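Local coordinates for protein endo-1,4-beta-mannanase (Eisenia fetida, PDB 5Y6T) that probably hydrolyses internal beta-1,4-mannosidic linkages in mannan polysaccharides, as an endo-acting beta-mannanase of glycoside hydrolase family 5, at residues D261-H266 / N288-N293. Sequence-based numbering, arbitrary orientation.
Sequences DFYQMH and NLDKPN
Tyr263 lays its ring across the aliphatic part of Lys291 at about a right angle: CD of Lys291 stands 3.9 Å from the ring centroid, 23° off the normal, which defines a CH-pi contact over one face. At the rim, Tyr263 OH donates to Asp290 OD1 (2.7 Å), which receives it on its syn lone pair, and the ring and carboxylate planes lie only 5° apart. Leu289 CB approaches obliquely, 3.8 Å from Tyr263 CD2. A phenylalanine in its place would probably leave Asp290 OD1 without its hydroxyl partner, and the in-plane tie between ring edge and carboxylate would be lost. Tyr263 N donates to Pro292 O (2.9 Å), tying the strand beneath the ring to the incoming chain, and the parallel Tyr263–Asn293 bridge sets the register. Beyond it, Asn293, its CG anti to the backbone N (chi1 -170°), directs ND2 at Met265 SD, a weak but nearly straight hydrogen bond of 3.4 Å; the stronger partner of ND2 is Asn284 OD1. Past the ring, Lys291 bends at its last torsion, and NZ forms a salt bridge with Asp246. The contact joins neighbouring parallel strands 262-266 and 293-297 where the latter begins, consistent with the beta/alpha-barrel of GH5 enzymes; strand 223-228 flanks 262-266 on its other side, and helix 246-253 supplies Asp246.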
loop_
_atom_site.group_PDB
_atom_site.type_symbol
_atom_site.label_atom_id
_atom_site.label_comp_id
_atom_site.label_asym_id
_atom_site.label_seq_id
_atom_site.Cartn_x
_atom_site.Cartn_y
_atom_site.Cartn_z
ATOM N N ASP A 261 -5.016 3.177 -9.070
ATOM C CA ASP A 261 -6.159 4.009 -8.924
ATOM C C ASP A 261 -5.950 5.181 -8.026
ATOM O O ASP A 261 -6.629 6.204 -8.244
ATOM C CB ASP A 261 -7.329 3.196 -8.381
ATOM C CG ASP A 261 -7.719 2.105 -9.342
ATOM O OD1 ASP A 261 -8.401 2.444 -10.377
ATOM O OD2 ASP A 261 -7.260 0.955 -9.159
ATOM N N PHE A 262 -5.126 5.011 -6.972
ATOM C CA PHE A 262 -4.682 6.152 -6.156
ATOM C C PHE A 262 -3.199 6.066 -5.827
ATOM O O PHE A 262 -2.626 4.983 -5.612
ATOM C CB PHE A 262 -5.560 6.461 -4.955
ATOM C CG PHE A 262 -5.609 5.401 -3.852
ATOM C CD1 PHE A 262 -4.662 5.375 -2.848
ATOM C CD2 PHE A 262 -6.622 4.475 -3.810
ATOM C CE1 PHE A 262 -4.749 4.504 -1.786
ATOM C CE2 PHE A 262 -6.695 3.559 -2.767
ATOM C CZ PHE A 262 -5.746 3.564 -1.776
ATOM N N TYR A 263 -2.583 7.221 -5.919
ATOM C CA TYR A 263 -1.179 7.421 -5.500
ATOM C C TYR A 263 -1.132 7.327 -3.931
ATOM O O TYR A 263 -2.156 7.437 -3.220
ATOM C CB TYR A 263 -0.637 8.754 -5.980
ATOM C CG TYR A 263 -0.589 8.837 -7.476
ATOM C CD1 TYR A 263 0.239 8.000 -8.228
ATOM C CD2 TYR A 263 -1.353 9.735 -8.163
ATOM C CE1 TYR A 263 0.274 8.065 -9.595
ATOM C CE2 TYR A 263 -1.318 9.804 -9.567
ATOM C CZ TYR A 263 -0.499 8.933 -10.281
ATOM O OH TYR A 263 -0.361 8.947 -11.647
ATOM N N GLN A 264 0.074 7.054 -3.449
ATOM C CA GLN A 264 0.254 6.863 -2.022
ATOM C C GLN A 264 1.696 7.255 -1.674
ATOM O O GLN A 264 2.621 6.608 -2.128
ATOM C CB GLN A 264 -0.020 5.399 -1.665
ATOM C CG GLN A 264 0.284 5.070 -0.218
ATOM C CD GLN A 264 0.233 3.619 0.173
ATOM O OE1 GLN A 264 0.870 3.226 1.175
ATOM N NE2 GLN A 264 -0.409 2.810 -0.604
ATOM N N MET A 265 1.867 8.320 -0.923
ATOM C CA MET A 265 3.159 8.781 -0.519
ATOM C C MET A 265 3.336 8.561 0.947
ATOM O O MET A 265 2.497 8.939 1.739
ATOM C CB MET A 265 3.222 10.304 -0.754
ATOM C CG MET A 265 3.150 10.641 -2.231
ATOM S SD MET A 265 3.204 12.403 -2.347
ATOM C CE MET A 265 3.318 12.687 -4.086
ATOM N N HIS A 266 4.418 7.923 1.322
ATOM C CA HIS A 266 4.840 7.836 2.725
ATOM C C HIS A 266 5.736 9.023 3.079
ATOM O O HIS A 266 6.320 9.658 2.172
ATOM C CB HIS A 266 5.659 6.585 2.912
ATOM C CG HIS A 266 4.894 5.349 2.552
ATOM N ND1 HIS A 266 5.487 4.104 2.425
ATOM C CD2 HIS A 266 3.603 5.191 2.183
ATOM C CE1 HIS A 266 4.565 3.234 2.075
ATOM N NE2 HIS A 266 3.417 3.864 1.923
ATOM N N ASN A 288 -0.187 18.122 -8.401
ATOM C CA ASN A 288 -0.860 18.105 -9.711
ATOM C C ASN A 288 -1.010 16.667 -10.306
ATOM O O ASN A 288 -0.495 16.331 -11.411
ATOM C CB ASN A 288 -0.135 18.993 -10.726
ATOM C CG ASN A 288 -1.033 19.260 -11.905
ATOM O OD1 ASN A 288 -2.252 19.187 -11.770
ATOM N ND2 ASN A 288 -0.438 19.403 -13.068
ATOM N N LEU A 289 -1.584 15.794 -9.484
ATOM C CA LEU A 289 -1.774 14.382 -9.827
ATOM C C LEU A 289 -3.074 14.141 -10.535
ATOM O O LEU A 289 -4.060 14.851 -10.294
ATOM C CB LEU A 289 -1.703 13.513 -8.530
ATOM C CG LEU A 289 -0.398 13.648 -7.764
ATOM C CD1 LEU A 289 -0.472 13.021 -6.373
ATOM C CD2 LEU A 289 0.788 13.125 -8.521
ATOM N N ASP A 290 -3.066 13.094 -11.342
ATOM C CA ASP A 290 -4.234 12.547 -12.044
ATOM C C ASP A 290 -5.010 11.440 -11.354
ATOM O O ASP A 290 -5.861 10.763 -11.976
ATOM C CB ASP A 290 -3.865 12.142 -13.501
ATOM C CG ASP A 290 -2.822 11.022 -13.568
ATOM O OD1 ASP A 290 -2.287 10.637 -12.519
ATOM O OD2 ASP A 290 -2.328 10.692 -14.700
ATOM N N LYS A 291 -4.757 11.265 -10.042
ATOM C CA LYS A 291 -5.445 10.294 -9.174
ATOM C C LYS A 291 -5.409 10.922 -7.796
ATOM O O LYS A 291 -4.525 11.747 -7.498
ATOM C CB LYS A 291 -4.673 8.961 -9.103
ATOM C CG LYS A 291 -4.390 8.371 -10.491
ATOM C CD LYS A 291 -3.594 7.064 -10.357
ATOM C CE LYS A 291 -3.010 6.548 -11.666
ATOM N NZ LYS A 291 -4.035 6.251 -12.667
ATOM N N PRO A 292 -6.343 10.517 -6.930
ATOM C CA PRO A 292 -6.214 10.870 -5.521
ATOM C C PRO A 292 -4.929 10.345 -4.925
ATOM O O PRO A 292 -4.297 9.476 -5.538
ATOM C CB PRO A 292 -7.467 10.223 -4.870
ATOM C CG PRO A 292 -8.170 9.458 -5.864
ATOM C CD PRO A 292 -7.390 9.513 -7.168
ATOM N N ASN A 293 -4.552 10.862 -3.737
ATOM C CA ASN A 293 -3.309 10.546 -3.068
ATOM C C ASN A 293 -3.557 10.345 -1.609
ATOM O O ASN A 293 -4.141 11.206 -0.975
ATOM C CB ASN A 293 -2.365 11.743 -3.262
ATOM C CG ASN A 293 -0.948 11.470 -2.831
ATOM O OD1 ASN A 293 -0.523 10.320 -2.656
ATOM N ND2 ASN A 293 -0.175 12.510 -2.756
#